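Local structure of putative pachytene checkpoint protein 2 (Caenorhabditis elegans, 4XGU) at residues B[11-16]-B[35-40]; B[147-152]-B[315-320]; B[227-232]-B[278-283]; B[353-358]-B[370-375]. The protein binds and hydrolyses ATP as a hexameric AAA+ protein remodeler and probably plays a key role in chromosome recombination during meiosis. All blocks are in the same frame, centred on the assembly; numbering follows the deposited sequence.

Contact 1 of 4, residues B[11-16]-B[35-40]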
loop_
_atom_site.group_PDB
_atom_site.type_symbol
_atom_site.label_atom_id
_atom_site.label_comp_id
_atom_site.label_asym_id
_atom_site.label_seq_id
_atom_site.Cartn_x
_atom_site.Cartn_y
_atom_site.Cartn_z
ATOM N N ILE B 11 -12.474 -31.768 46.101
ATOM C CA ILE B 11 -12.226 -32.739 45.051
ATOM C C ILE B 11 -13.558 -33.104 44.416
ATOM O O ILE B 11 -14.566 -33.233 45.111
ATOM C CB ILE B 11 -11.534 -34.006 45.586
ATOM C CG1 ILE B 11 -10.358 -33.635 46.487
ATOM C CG2 ILE B 11 -11.066 -34.882 44.436
ATOM C CD1 ILE B 11 -9.585 -34.827 46.996
ATOM N N HIS B 12 -13.565 -33.267 43.098
ATOM C CA HIS B 12 -14.798 -33.554 42.382
ATOM C C HIS B 12 -14.845 -34.996 41.892
ATOM O O HIS B 12 -13.817 -35.667 41.786
ATOM C CB HIS B 12 -14.961 -32.596 41.202
ATOM C CG HIS B 12 -15.066 -31.158 41.604
ATOM N ND1 HIS B 12 -16.274 -30.491 41.673
ATOM C CD2 HIS B 12 -14.120 -30.259 41.959
ATOM C CE1 HIS B 12 -16.062 -29.244 42.052
ATOM N NE2 HIS B 12 -14.765 -29.077 42.234
ATOM N N ALA B 13 -16.049 -35.469 41.597
ATOM C CA ALA B 13 -16.213 -36.790 41.018
ATOM C C ALA B 13 -17.277 -36.773 39.926
ATOM O O ALA B 13 -18.402 -36.320 40.142
ATOM C CB ALA B 13 -16.564 -37.804 42.093
ATOM N N GLU B 14 -16.904 -37.259 38.747
ATOM C CA GLU B 14 -17.823 -37.357 37.625
ATOM C C GLU B 14 -18.163 -38.820 37.402
ATOM O O GLU B 14 -17.272 -39.657 37.296
ATOM C CB GLU B 14 -17.211 -36.748 36.363
ATOM C CG GLU B 14 -16.681 -35.335 36.556
ATOM C CD GLU B 14 -15.816 -34.866 35.398
ATOM O OE1 GLU B 14 -15.782 -35.564 34.360
ATOM O OE2 GLU B 14 -15.169 -33.803 35.528
ATOM N N ILE B 15 -19.454 -39.128 37.347
ATOM C CA ILE B 15 -19.892 -40.506 37.185
ATOM C C ILE B 15 -20.845 -40.647 36.007
ATOM O O ILE B 15 -21.905 -40.024 35.978
ATOM C CB ILE B 15 -20.586 -41.022 38.456
ATOM C CG1 ILE B 15 -19.631 -40.956 39.650
ATOM C CG2 ILE B 15 -21.090 -42.442 38.253
ATOM C CD1 ILE B 15 -20.268 -41.371 40.962
ATOM N N ARG B 16 -20.462 -41.465 35.032
ATOM C CA ARG B 16 -21.314 -41.724 33.879
ATOM C C ARG B 16 -22.224 -42.923 34.128
ATOM O O ARG B 16 -21.748 -44.047 34.295
ATOM C CB ARG B 16 -20.471 -41.966 32.625
ATOM C CG ARG B 16 -21.289 -42.081 31.350
ATOM C CD ARG B 16 -20.657 -43.042 30.361
ATOM N NE ARG B 16 -19.252 -42.739 30.112
ATOM C CZ ARG B 16 -18.451 -43.500 29.375
ATOM N NH1 ARG B 16 -18.920 -44.607 28.814
ATOM N NH2 ARG B 16 -17.182 -43.159 29.197
ATOM N N GLU B 35 -21.208 -44.060 48.386
ATOM C CA GLU B 35 -20.519 -45.236 48.894
ATOM C C GLU B 35 -19.551 -45.757 47.834
ATOM O O GLU B 35 -18.419 -46.140 48.142
ATOM C CB GLU B 35 -21.531 -46.315 49.297
ATOM C CG GLU B 35 -21.327 -46.902 50.696
ATOM C CD GLU B 35 -21.515 -45.885 51.817
ATOM O OE1 GLU B 35 -22.014 -44.768 51.553
ATOM O OE2 GLU B 35 -21.164 -46.210 52.972
ATOM N N LEU B 36 -20.005 -45.757 46.583
ATOM C CA LEU B 36 -19.168 -46.124 45.443
ATOM C C LEU B 36 -17.913 -45.263 45.362
ATOM O O LEU B 36 -16.812 -45.770 45.156
ATOM C CB LEU B 36 -19.957 -46.000 44.141
ATOM C CG LEU B 36 -19.130 -46.018 42.853
ATOM C CD1 LEU B 36 -18.507 -47.388 42.625
ATOM C CD2 LEU B 36 -19.961 -45.586 41.648
ATOM N N ILE B 37 -18.092 -43.957 45.520
ATOM C CA ILE B 37 -16.989 -43.013 45.416
ATOM C C ILE B 37 -15.998 -43.182 46.568
ATOM O O ILE B 37 -14.790 -43.043 46.380
ATOM C CB ILE B 37 -17.510 -41.567 45.375
ATOM C CG1 ILE B 37 -18.359 -41.361 44.119
ATOM C CG2 ILE B 37 -16.366 -40.574 45.385
ATOM C CD1 ILE B 37 -19.044 -40.022 44.066
ATOM N N LYS B 38 -16.504 -43.499 47.755
ATOM C CA LYS B 38 -15.630 -43.746 48.896
ATOM C C LYS B 38 -14.770 -44.984 48.650
ATOM O O LYS B 38 -13.582 -45.001 48.975
ATOM C CB LYS B 38 -16.443 -43.912 50.181
ATOM N N ALA B 39 -15.373 -46.011 48.059
ATOM C CA ALA B 39 -14.667 -47.258 47.792
ATOM C C ALA B 39 -13.674 -47.100 46.646
ATOM O O ALA B 39 -12.583 -47.667 46.673
ATOM C CB ALA B 39 -15.657 -48.375 47.483
ATOM N N ALA B 40 -14.060 -46.325 45.639
ATOM C CA ALA B 40 -13.222 -46.117 44.467
ATOM C C ALA B 40 -12.024 -45.221 44.767
ATOM O O ALA B 40 -10.989 -45.328 44.113
ATOM C CB ALA B 40 -14.046 -45.528 43.334
#

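Contact 2 of 4, residues B[147-152]-B[315-320]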
loop_
_atom_site.group_PDB
_atom_site.type_symbol
_atom_site.label_atom_id
_atom_site.label_comp_id
_atom_site.label_asym_id
_atom_site.label_seq_id
_atom_site.Cartn_x
_atom_site.Cartn_y
_atom_site.Cartn_z
ATOM N N ASN B 147 -4.040 -28.749 34.769
ATOM C CA ASN B 147 -4.597 -28.263 36.024
ATOM C C ASN B 147 -4.795 -26.755 36.019
ATOM O O ASN B 147 -5.801 -26.258 36.525
ATOM C CB ASN B 147 -3.703 -28.662 37.200
ATOM C CG ASN B 147 -4.023 -30.045 37.731
ATOM O OD1 ASN B 147 -5.156 -30.518 37.623
ATOM N ND2 ASN B 147 -3.025 -30.700 38.314
ATOM N N GLU B 148 -3.840 -26.031 35.442
ATOM C CA GLU B 148 -3.884 -24.571 35.453
ATOM C C GLU B 148 -5.059 -24.041 34.640
ATOM O O GLU B 148 -5.798 -23.171 35.098
ATOM C CB GLU B 148 -2.572 -23.991 34.919
ATOM C CG GLU B 148 -1.351 -24.367 35.741
ATOM C CD GLU B 148 -0.064 -23.800 35.170
ATOM O OE1 GLU B 148 1.023 -24.257 35.583
ATOM O OE2 GLU B 148 -0.139 -22.900 34.307
ATOM N N VAL B 149 -5.223 -24.571 33.433
ATOM C CA VAL B 149 -6.318 -24.169 32.557
ATOM C C VAL B 149 -7.671 -24.562 33.146
ATOM O O VAL B 149 -8.600 -23.753 33.187
ATOM C CB VAL B 149 -6.172 -24.796 31.160
ATOM C CG1 VAL B 149 -7.417 -24.538 30.327
ATOM C CG2 VAL B 149 -4.936 -24.250 30.464
ATOM N N MET B 150 -7.763 -25.807 33.604
ATOM C CA MET B 150 -8.983 -26.339 34.204
ATOM C C MET B 150 -9.501 -25.472 35.354
ATOM O O MET B 150 -10.658 -25.047 35.347
ATOM C CB MET B 150 -8.736 -27.767 34.701
ATOM C CG MET B 150 -9.927 -28.425 35.375
ATOM S SD MET B 150 -11.297 -28.718 34.242
ATOM C CE MET B 150 -12.333 -29.776 35.252
ATOM N N SER B 151 -8.643 -25.203 36.333
ATOM C CA SER B 151 -9.062 -24.466 37.522
ATOM C C SER B 151 -9.406 -23.014 37.208
ATOM O O SER B 151 -10.360 -22.466 37.762
ATOM C CB SER B 151 -7.975 -24.523 38.599
ATOM O OG SER B 151 -6.819 -23.817 38.193
ATOM N N TYR B 152 -8.633 -22.396 36.319
ATOM C CA TYR B 152 -8.835 -20.993 35.975
ATOM C C TYR B 152 -10.142 -20.783 35.224
ATOM O O TYR B 152 -10.918 -19.886 35.553
ATOM C CB TYR B 152 -7.667 -20.469 35.135
ATOM C CG TYR B 152 -7.638 -18.965 34.978
ATOM C CD1 TYR B 152 -8.295 -18.342 33.924
ATOM C CD2 TYR B 152 -6.944 -18.167 35.878
ATOM C CE1 TYR B 152 -8.264 -16.968 33.773
ATOM C CE2 TYR B 152 -6.906 -16.793 35.735
ATOM C CZ TYR B 152 -7.568 -16.199 34.681
ATOM O OH TYR B 152 -7.535 -14.830 34.535
ATOM N N ILE B 315 -7.121 -15.105 29.716
ATOM C CA ILE B 315 -5.845 -15.767 29.924
ATOM C C ILE B 315 -5.287 -16.293 28.603
ATOM O O ILE B 315 -6.021 -16.835 27.776
ATOM C CB ILE B 315 -5.979 -16.924 30.934
ATOM C CG1 ILE B 315 -4.644 -17.647 31.112
ATOM C CG2 ILE B 315 -7.070 -17.899 30.502
ATOM C CD1 ILE B 315 -4.700 -18.795 32.092
ATOM N N VAL B 316 -3.987 -16.104 28.402
ATOM C CA VAL B 316 -3.309 -16.628 27.225
ATOM C C VAL B 316 -2.290 -17.677 27.643
ATOM O O VAL B 316 -1.323 -17.368 28.340
ATOM C CB VAL B 316 -2.603 -15.520 26.433
ATOM C CG1 VAL B 316 -1.856 -16.112 25.250
ATOM C CG2 VAL B 316 -3.608 -14.477 25.966
ATOM N N LYS B 317 -2.514 -18.919 27.222
ATOM C CA LYS B 317 -1.623 -20.019 27.569
ATOM C C LYS B 317 -0.842 -20.525 26.365
ATOM O O LYS B 317 -1.419 -20.830 25.320
ATOM C CB LYS B 317 -2.414 -21.171 28.190
ATOM C CG LYS B 317 -2.477 -21.131 29.703
ATOM C CD LYS B 317 -1.089 -21.280 30.307
ATOM C CE LYS B 317 -1.133 -21.187 31.822
ATOM N NZ LYS B 317 0.215 -21.367 32.429
ATOM N N ASN B 318 0.474 -20.614 26.523
ATOM C CA ASN B 318 1.336 -21.163 25.485
ATOM C C ASN B 318 1.567 -22.652 25.687
ATOM O O ASN B 318 2.047 -23.079 26.734
ATOM C CB ASN B 318 2.678 -20.427 25.450
ATOM C CG ASN B 318 2.641 -19.193 24.567
ATOM O OD1 ASN B 318 3.000 -18.093 24.994
ATOM N ND2 ASN B 318 2.203 -19.372 23.326
ATOM N N VAL B 319 1.214 -23.440 24.679
ATOM C CA VAL B 319 1.419 -24.880 24.731
ATOM C C VAL B 319 2.570 -25.271 23.816
ATOM O O VAL B 319 2.483 -25.116 22.597
ATOM C CB VAL B 319 0.153 -25.646 24.319
ATOM C CG1 VAL B 319 0.296 -27.109 24.669
ATOM C CG2 VAL B 319 -1.067 -25.054 25.003
ATOM N N GLY B 320 3.652 -25.768 24.403
ATOM C CA GLY B 320 4.834 -26.099 23.631
ATOM C C GLY B 320 4.854 -27.544 23.182
ATOM O O GLY B 320 4.030 -28.348 23.623
#

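Contact 3 of 4, residues B[227-232]-B[278-283]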
loop_
_atom_site.group_PDB
_atom_site.type_symbol
_atom_site.label_atom_id
_atom_site.label_comp_id
_atom_site.label_asym_id
_atom_site.label_seq_id
_atom_site.Cartn_x
_atom_site.Cartn_y
_atom_site.Cartn_z
ATOM N N LYS B 227 -21.328 -11.886 4.694
ATOM C CA LYS B 227 -22.217 -11.306 5.696
ATOM C C LYS B 227 -22.591 -12.332 6.756
ATOM O O LYS B 227 -23.006 -11.977 7.859
ATOM C CB LYS B 227 -23.483 -10.749 5.032
ATOM C CG LYS B 227 -24.389 -11.805 4.403
ATOM C CD LYS B 227 -25.547 -12.179 5.319
ATOM C CE LYS B 227 -26.350 -13.344 4.764
ATOM N NZ LYS B 227 -27.466 -13.739 5.673
ATOM N N LEU B 228 -22.435 -13.607 6.416
ATOM C CA LEU B 228 -22.978 -14.692 7.225
ATOM C C LEU B 228 -22.185 -14.994 8.494
ATOM O O LEU B 228 -22.591 -15.843 9.285
ATOM C CB LEU B 228 -23.093 -15.958 6.379
ATOM C CG LEU B 228 -21.876 -16.298 5.521
ATOM C CD1 LEU B 228 -21.246 -17.601 5.980
ATOM C CD2 LEU B 228 -22.277 -16.368 4.055
ATOM N N VAL B 229 -21.060 -14.314 8.692
ATOM C CA VAL B 229 -20.385 -14.383 9.982
ATOM C C VAL B 229 -21.341 -13.812 11.020
ATOM O O VAL B 229 -21.483 -14.351 12.117
ATOM C CB VAL B 229 -19.054 -13.608 9.996
ATOM C CG1 VAL B 229 -18.428 -13.653 11.384
ATOM C CG2 VAL B 229 -18.097 -14.174 8.958
ATOM N N GLN B 230 -22.010 -12.725 10.649
ATOM C CA GLN B 230 -23.065 -12.141 11.470
ATOM C C GLN B 230 -24.222 -13.118 11.647
ATOM O O GLN B 230 -24.721 -13.315 12.756
ATOM C CB GLN B 230 -23.570 -10.840 10.844
ATOM C CG GLN B 230 -24.929 -10.401 11.356
ATOM C CD GLN B 230 -24.903 -9.012 11.951
ATOM O OE1 GLN B 230 -24.059 -8.190 11.598
ATOM N NE2 GLN B 230 -25.829 -8.741 12.864
ATOM N N LYS B 231 -24.642 -13.725 10.541
ATOM C CA LYS B 231 -25.737 -14.690 10.547
ATOM C C LYS B 231 -25.415 -15.895 11.427
ATOM O O LYS B 231 -26.281 -16.411 12.136
ATOM C CB LYS B 231 -26.044 -15.147 9.119
ATOM C CG LYS B 231 -27.092 -16.240 9.020
ATOM C CD LYS B 231 -27.273 -16.695 7.582
ATOM C CE LYS B 231 -28.261 -17.848 7.488
ATOM N NZ LYS B 231 -28.439 -18.327 6.088
ATOM N N MET B 232 -24.162 -16.337 11.379
ATOM C CA MET B 232 -23.727 -17.482 12.165
ATOM C C MET B 232 -23.746 -17.161 13.652
ATOM O O MET B 232 -24.228 -17.953 14.463
ATOM C CB MET B 232 -22.326 -17.921 11.739
ATOM C CG MET B 232 -21.807 -19.140 12.477
ATOM S SD MET B 232 -20.159 -19.606 11.918
ATOM C CE MET B 232 -19.273 -18.076 12.195
ATOM N N ASN B 278 -13.441 -7.492 11.426
ATOM C CA ASN B 278 -14.040 -6.472 12.275
ATOM C C ASN B 278 -15.423 -6.921 12.714
ATOM O O ASN B 278 -15.815 -6.734 13.866
ATOM C CB ASN B 278 -14.120 -5.129 11.547
ATOM C CG ASN B 278 -14.868 -4.077 12.346
ATOM O OD1 ASN B 278 -14.313 -3.459 13.256
ATOM N ND2 ASN B 278 -16.136 -3.866 12.006
ATOM N N ALA B 279 -16.156 -7.521 11.782
ATOM C CA ALA B 279 -17.461 -8.090 12.087
ATOM C C ALA B 279 -17.301 -9.242 13.067
ATOM O O ALA B 279 -18.079 -9.376 14.011
ATOM C CB ALA B 279 -18.154 -8.559 10.817
ATOM N N LEU B 280 -16.281 -10.063 12.840
ATOM C CA LEU B 280 -15.993 -11.195 13.711
ATOM C C LEU B 280 -15.740 -10.731 15.143
ATOM O O LEU B 280 -16.363 -11.228 16.082
ATOM C CB LEU B 280 -14.787 -11.980 13.192
ATOM C CG LEU B 280 -14.390 -13.203 14.022
ATOM C CD1 LEU B 280 -15.377 -14.343 13.807
ATOM C CD2 LEU B 280 -12.968 -13.642 13.705
ATOM N N LEU B 281 -14.832 -9.772 15.299
ATOM C CA LEU B 281 -14.483 -9.235 16.613
ATOM C C LEU B 281 -15.669 -8.544 17.281
ATOM O O LEU B 281 -15.844 -8.631 18.497
ATOM C CB LEU B 281 -13.310 -8.260 16.498
ATOM C CG LEU B 281 -11.940 -8.803 16.921
ATOM C CD1 LEU B 281 -11.518 -9.975 16.048
ATOM C CD2 LEU B 281 -10.893 -7.702 16.887
ATOM N N THR B 282 -16.476 -7.854 16.480
ATOM C CA THR B 282 -17.704 -7.243 16.975
ATOM C C THR B 282 -18.683 -8.323 17.430
ATOM O O THR B 282 -19.297 -8.210 18.494
ATOM C CB THR B 282 -18.368 -6.359 15.904
ATOM O OG1 THR B 282 -17.494 -5.272 15.574
ATOM C CG2 THR B 282 -19.690 -5.805 16.409
ATOM N N GLN B 283 -18.814 -9.376 16.628
ATOM C CA GLN B 283 -19.687 -10.493 16.972
ATOM C C GLN B 283 -19.144 -11.266 18.167
ATOM O O GLN B 283 -19.912 -11.816 18.958
ATOM C CB GLN B 283 -19.868 -11.429 15.777
ATOM C CG GLN B 283 -20.745 -10.856 14.687
ATOM C CD GLN B 283 -22.000 -10.225 15.240
ATOM O OE1 GLN B 283 -22.845 -10.904 15.824
ATOM N NE2 GLN B 283 -22.126 -8.915 15.072
#

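Contact 4 of 4, residues B[353-358]-B[370-375]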
loop_
_atom_site.group_PDB
_atom_site.type_symbol
_atom_site.label_atom_id
_atom_site.label_comp_id
_atom_site.label_asym_id
_atom_site.label_seq_id
_atom_site.Cartn_x
_atom_site.Cartn_y
_atom_site.Cartn_z
ATOM N N TYR B 353 8.962 -55.672 34.683
ATOM C CA TYR B 353 10.069 -55.446 33.764
ATOM C C TYR B 353 9.620 -54.578 32.578
ATOM O O TYR B 353 10.428 -53.877 31.965
ATOM C CB TYR B 353 10.623 -56.794 33.291
ATOM C CG TYR B 353 12.065 -56.795 32.820
ATOM C CD1 TYR B 353 12.757 -55.612 32.595
ATOM C CD2 TYR B 353 12.732 -57.994 32.596
ATOM C CE1 TYR B 353 14.070 -55.621 32.160
ATOM C CE2 TYR B 353 14.044 -58.014 32.164
ATOM C CZ TYR B 353 14.708 -56.826 31.947
ATOM O OH TYR B 353 16.015 -56.843 31.518
ATOM N N TRP B 354 8.325 -54.626 32.267
ATOM C CA TRP B 354 7.728 -53.731 31.275
ATOM C C TRP B 354 7.985 -52.274 31.657
ATOM O O TRP B 354 8.097 -51.957 32.845
ATOM C CB TRP B 354 6.219 -53.983 31.151
ATOM C CG TRP B 354 5.827 -55.088 30.198
ATOM C CD1 TRP B 354 6.231 -56.391 30.238
ATOM C CD2 TRP B 354 4.930 -54.975 29.089
ATOM N NE1 TRP B 354 5.652 -57.098 29.211
ATOM C CE2 TRP B 354 4.846 -56.257 28.490
ATOM C CE3 TRP B 354 4.193 -53.931 28.529
ATOM C CZ2 TRP B 354 4.059 -56.506 27.368
ATOM C CZ3 TRP B 354 3.411 -54.179 27.417
ATOM C CH2 TRP B 354 3.351 -55.459 26.848
ATOM N N PRO B 355 8.087 -51.383 30.656
ATOM C CA PRO B 355 8.302 -49.958 30.930
ATOM C C PRO B 355 7.204 -49.363 31.806
ATOM O O PRO B 355 6.016 -49.547 31.534
ATOM C CB PRO B 355 8.299 -49.320 29.534
ATOM C CG PRO B 355 7.660 -50.334 28.640
ATOM C CD PRO B 355 8.041 -51.658 29.211
ATOM N N GLN B 356 7.614 -48.661 32.857
ATOM C CA GLN B 356 6.687 -48.092 33.824
ATOM C C GLN B 356 6.670 -46.573 33.718
ATOM O O GLN B 356 7.367 -45.995 32.885
ATOM C CB GLN B 356 7.075 -48.511 35.244
ATOM C CG GLN B 356 7.423 -49.980 35.383
ATOM C CD GLN B 356 6.203 -50.876 35.320
ATOM O OE1 GLN B 356 5.121 -50.502 35.774
ATOM N NE2 GLN B 356 6.371 -52.066 34.753
ATOM N N ASP B 357 5.875 -45.930 34.566
ATOM C CA ASP B 357 5.857 -44.473 34.632
ATOM C C ASP B 357 7.183 -43.960 35.181
ATOM O O ASP B 357 7.667 -44.432 36.209
ATOM C CB ASP B 357 4.692 -43.980 35.489
ATOM C CG ASP B 357 3.342 -44.315 34.883
ATOM O OD1 ASP B 357 3.284 -44.564 33.659
ATOM O OD2 ASP B 357 2.340 -44.325 35.629
ATOM N N ILE B 358 7.760 -42.989 34.484
ATOM C CA ILE B 358 9.109 -42.519 34.771
ATOM C C ILE B 358 9.088 -41.219 35.583
ATOM O O ILE B 358 10.103 -40.535 35.717
ATOM C CB ILE B 358 9.900 -42.321 33.448
ATOM C CG1 ILE B 358 11.413 -42.379 33.681
ATOM C CG2 ILE B 358 9.466 -41.046 32.729
ATOM C CD1 ILE B 358 12.209 -42.190 32.417
ATOM N N GLU B 370 14.540 -47.403 30.256
ATOM C CA GLU B 370 15.661 -46.567 29.839
ATOM C C GLU B 370 15.828 -46.553 28.319
ATOM O O GLU B 370 16.071 -45.500 27.727
ATOM C CB GLU B 370 16.957 -47.041 30.506
ATOM C CG GLU B 370 18.180 -46.194 30.180
ATOM C CD GLU B 370 18.114 -44.805 30.789
ATOM O OE1 GLU B 370 17.386 -44.622 31.787
ATOM O OE2 GLU B 370 18.790 -43.892 30.266
ATOM N N ILE B 371 15.703 -47.721 27.694
ATOM C CA ILE B 371 15.823 -47.826 26.241
ATOM C C ILE B 371 14.734 -47.006 25.557
ATOM O O ILE B 371 14.991 -46.315 24.571
ATOM C CB ILE B 371 15.741 -49.291 25.762
ATOM C CG1 ILE B 371 16.952 -50.086 26.245
ATOM C CG2 ILE B 371 15.693 -49.355 24.248
ATOM C CD1 ILE B 371 16.830 -51.573 26.013
ATOM N N LEU B 372 13.520 -47.079 26.094
ATOM C CA LEU B 372 12.397 -46.313 25.563
ATOM C C LEU B 372 12.620 -44.817 25.752
ATOM O O LEU B 372 12.265 -44.015 24.889
ATOM C CB LEU B 372 11.089 -46.742 26.230
ATOM C CG LEU B 372 9.822 -46.015 25.773
ATOM C CD1 LEU B 372 9.654 -46.132 24.267
ATOM C CD2 LEU B 372 8.601 -46.563 26.493
ATOM N N PHE B 373 13.213 -44.449 26.884
ATOM C CA PHE B 373 13.551 -43.055 27.147
ATOM C C PHE B 373 14.588 -42.559 26.146
ATOM O O PHE B 373 14.563 -41.398 25.731
ATOM C CB PHE B 373 14.076 -42.883 28.572
ATOM C CG PHE B 373 14.324 -41.451 28.957
ATOM C CD1 PHE B 373 15.563 -40.865 28.753
ATOM C CD2 PHE B 373 13.315 -40.690 29.519
ATOM C CE1 PHE B 373 15.788 -39.548 29.103
ATOM C CE2 PHE B 373 13.534 -39.374 29.874
ATOM C CZ PHE B 373 14.771 -38.802 29.666
ATOM N N LYS B 374 15.502 -43.449 25.772
ATOM C CA LYS B 374 16.544 -43.133 24.802
ATOM C C LYS B 374 15.915 -42.836 23.445
ATOM O O LYS B 374 16.396 -41.984 22.699
ATOM C CB LYS B 374 17.545 -44.287 24.699
ATOM C CG LYS B 374 18.926 -43.896 24.184
ATOM C CD LYS B 374 19.058 -44.112 22.684
ATOM C CE LYS B 374 20.488 -43.875 22.226
ATOM N NZ LYS B 374 20.925 -42.474 22.482
ATOM N N ILE B 375 14.829 -43.542 23.138
ATOM C CA ILE B 375 14.072 -43.296 21.918
ATOM C C ILE B 375 13.450 -41.906 21.965
ATOM O O ILE B 375 13.460 -41.174 20.974
ATOM C CB ILE B 375 12.968 -44.353 21.711
ATOM C CG1 ILE B 375 13.587 -45.741 21.536
ATOM C CG2 ILE B 375 12.107 -44.006 20.505
ATOM C CD1 ILE B 375 12.570 -46.830 21.289
#

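Contact 1 of 4, residues B[11-16]-B[35-40]
Ile15 and Ile37 meet methyl to methyl: Ile15 CD1 lies 3.6 Å from Ile37 CD1 and 3.7 Å from Ile37 CG1. The two chains cross obliquely, so the tip of the strand residue rests on the last two carbons of the helix residue. That helix methyl also serves a second partner, since Ile37 CD1 stands 3.9 Å from CB of Ala13. A third, slacker touch is made by Leu36, whose CD2 is 4.3 Å from CD1 of Ile15.

Both isoleucines hold CG1 anti to their own carbonyl carbon (chi1 -60° in Ile15, -63° in Ile37), and both continue fully extended at chi2, which carries each CD1 toward the other segment. Ala13 and Ile15 are two apart on strand 12-16 and therefore point to the same face of the sheet. The small alanine suits the place where the long Ile37 comes in, while the longer Ile15 reaches out beside it. Glu14, between them, faces the other way, where its OE2 is hydrogen-bonded to ND1 of His195.

Around this core, Ile37 also touches Ile71 and Ile95 on the two strands flanking 12-16, and Phe66 packs on both Ile15 and Leu36. The axes of strand 12-16 and of the helix segment 35-40 approach to 10.7 Å, with 113° between their directions. The arrangement is that of a helix laid across one face of a small mixed beta-sheet, here contributing to the buried apolar core of the Pch2 N-terminal domain.

Contact 2 of 4, residues B[147-152]-B[315-320]
Tyr152 and Ile315 form the closely packed end of this contact. The isoleucine lies along the ring, its CD1 over one face at 4.2 Å from the ring centroid and 15° off the normal, a CH-pi contact. Its other branch, CG2, comes within 3.6 Å of CE1 of Tyr152. With CG1 of Ile315 anti to the backbone N (chi1 178°), the branches divide the work, CD1 taking the face near CG and CG2 the CE1 side. Were Tyr152 an alanine, Ile315 would probably lose the flat surface it lies on and a gap would open between helix and strand.

Helix 145-161 here runs nearly antiparallel to strand 315-318, an outermost strand of the AAA+ sheet within this chain, and the axes of the two short segments approach to 10.7 Å. Val149, a compact beta-branched residue also touching Leu192, offers CG2 to CG of Lys317 at 4.0 Å.

Toward the less buried side the contact turns polar. Lys317 bends at chi2 (-63°), then extends, so that its apolar stem passes Val149 before NZ reaches the carboxylate of Glu148. That salt bridge uses OE2 of Glu148, although its modelled length is too short to be trusted in detail.

Contact 3 of 4, residues B[227-232]-B[278-283]
Two torsions near trans aim the apolar pair of this contact: CG1 of Val229 is anti to its backbone N (chi1 177°), and CG of Leu280 likewise. The first directs the CG1 methyl to the neighbouring helix; the second brings the end of Leu280 inward, although its CB starts off to one side. Val229 CG1 and Leu280 CD1 thereby meet at 4.0 Å, the two side chains set at a slant to each other. Valine suits this point: its short branches fit where the CA atoms of Val229 and Leu280 come within 6.6 Å. The longer leucine leans in from the flank, and both residues also touch Phe222 of helix 217-224.

The second pair is polar at its ends but joined only loosely. CG of Gln283 lies 4.2 Å from CA of Gln230, so the stem of the side chain rests against the facing helix. Beyond it the two amides, with planes 30° apart, leave OE1 of Gln230 and NE2 of Gln283 at 4.0 Å, too far for a hydrogen bond. Each amide has a partner of its own. Gln283 is buried, and its OE1 is satisfied by a hydrogen bond to NH2 of Arg286; Gln230 is exposed, and its NE2 makes a weak bond to Asp234. Glutamine fits both places, giving methylenes to the interface while its amide finds a polar partner.

Helices 228-241 and 275-288 run nearly parallel, 18° between their segments and 9.4 Å between the segment axes. Neighbouring, near-parallel helices of this kind flank the parallel beta-sheet of the alpha/beta P-loop NTPase core of AAA+ proteins.

Contact 4 of 4, residues B[353-358]-B[370-375]
Ile358 and Pro355 fasten a loop to helix 367-378 within the C-terminal lid domain of this AAA+ protein, a small domain built largely of helices. Residues 353-358 lie in the irregular loop between helices 324-340 and 367-378, and apolar side chains make the contacts between them and residues 370-375.

Of the two apolar touches, Ile358 makes the nearer. Its CG1 is anti to the backbone N (chi1 -157°) and the chain stays extended to CD1, so that Ile358 CD1 meets the Phe373 ring at CD2, 3.4 Å away. The side chains cross at about a right angle. Phe373 also has a cation-pi contact with Arg365, while Phe325 and Tyr328 of helix 324-340 pack on Ile358; a long branched residue can touch several aromatic neighbours at once. Earlier in the segment, CB of Pro355 lies 4.1 Å from CD2 of Leu372. Proline offers an apolar ring in a loop whose backbone it also stiffens, and leucine, branched at its end, can meet it while also touching Tyr328 and Met409.

Polar bonds shape the loop itself. Asp357 OD1 forms a salt bridge to Lys332 NZ, tying the loop to helix 324-340, and the carbonyl of Gln356 accepts from the hydroxyl of Tyr328. The side chain of Gln356 curls back over the preceding residues: its NE2 donates to O of Trp354 at 2.6 Å, from above the carbonyl plane and with a bent N-H...O angle of 132°.

Overall arrangement
Along the chain contact 1 comes first, in the N-terminal domain, and contact 4 last, in the lid; between them contact 2 joins helix 145-161 to edge strand 315-318, and the chain it spans includes contact 3. Contacts 2 and 3 belong to the same AAA+ core, on the edge strand and on the flanking helices, with centres 27 Å apart. Contact 1 nearly reaches contact 2, nearest atoms about 5 Å apart, whereas contacts 3 and 4 lie on opposite sides of the chain's centre, 50 Å between centres. N-terminal domain, ATPase core and lid thus each hold their own packing; contact 2, nearest the chain's centre, sits close to the N-terminal domain, its Val149 side chain about 12 Å from bound ADP.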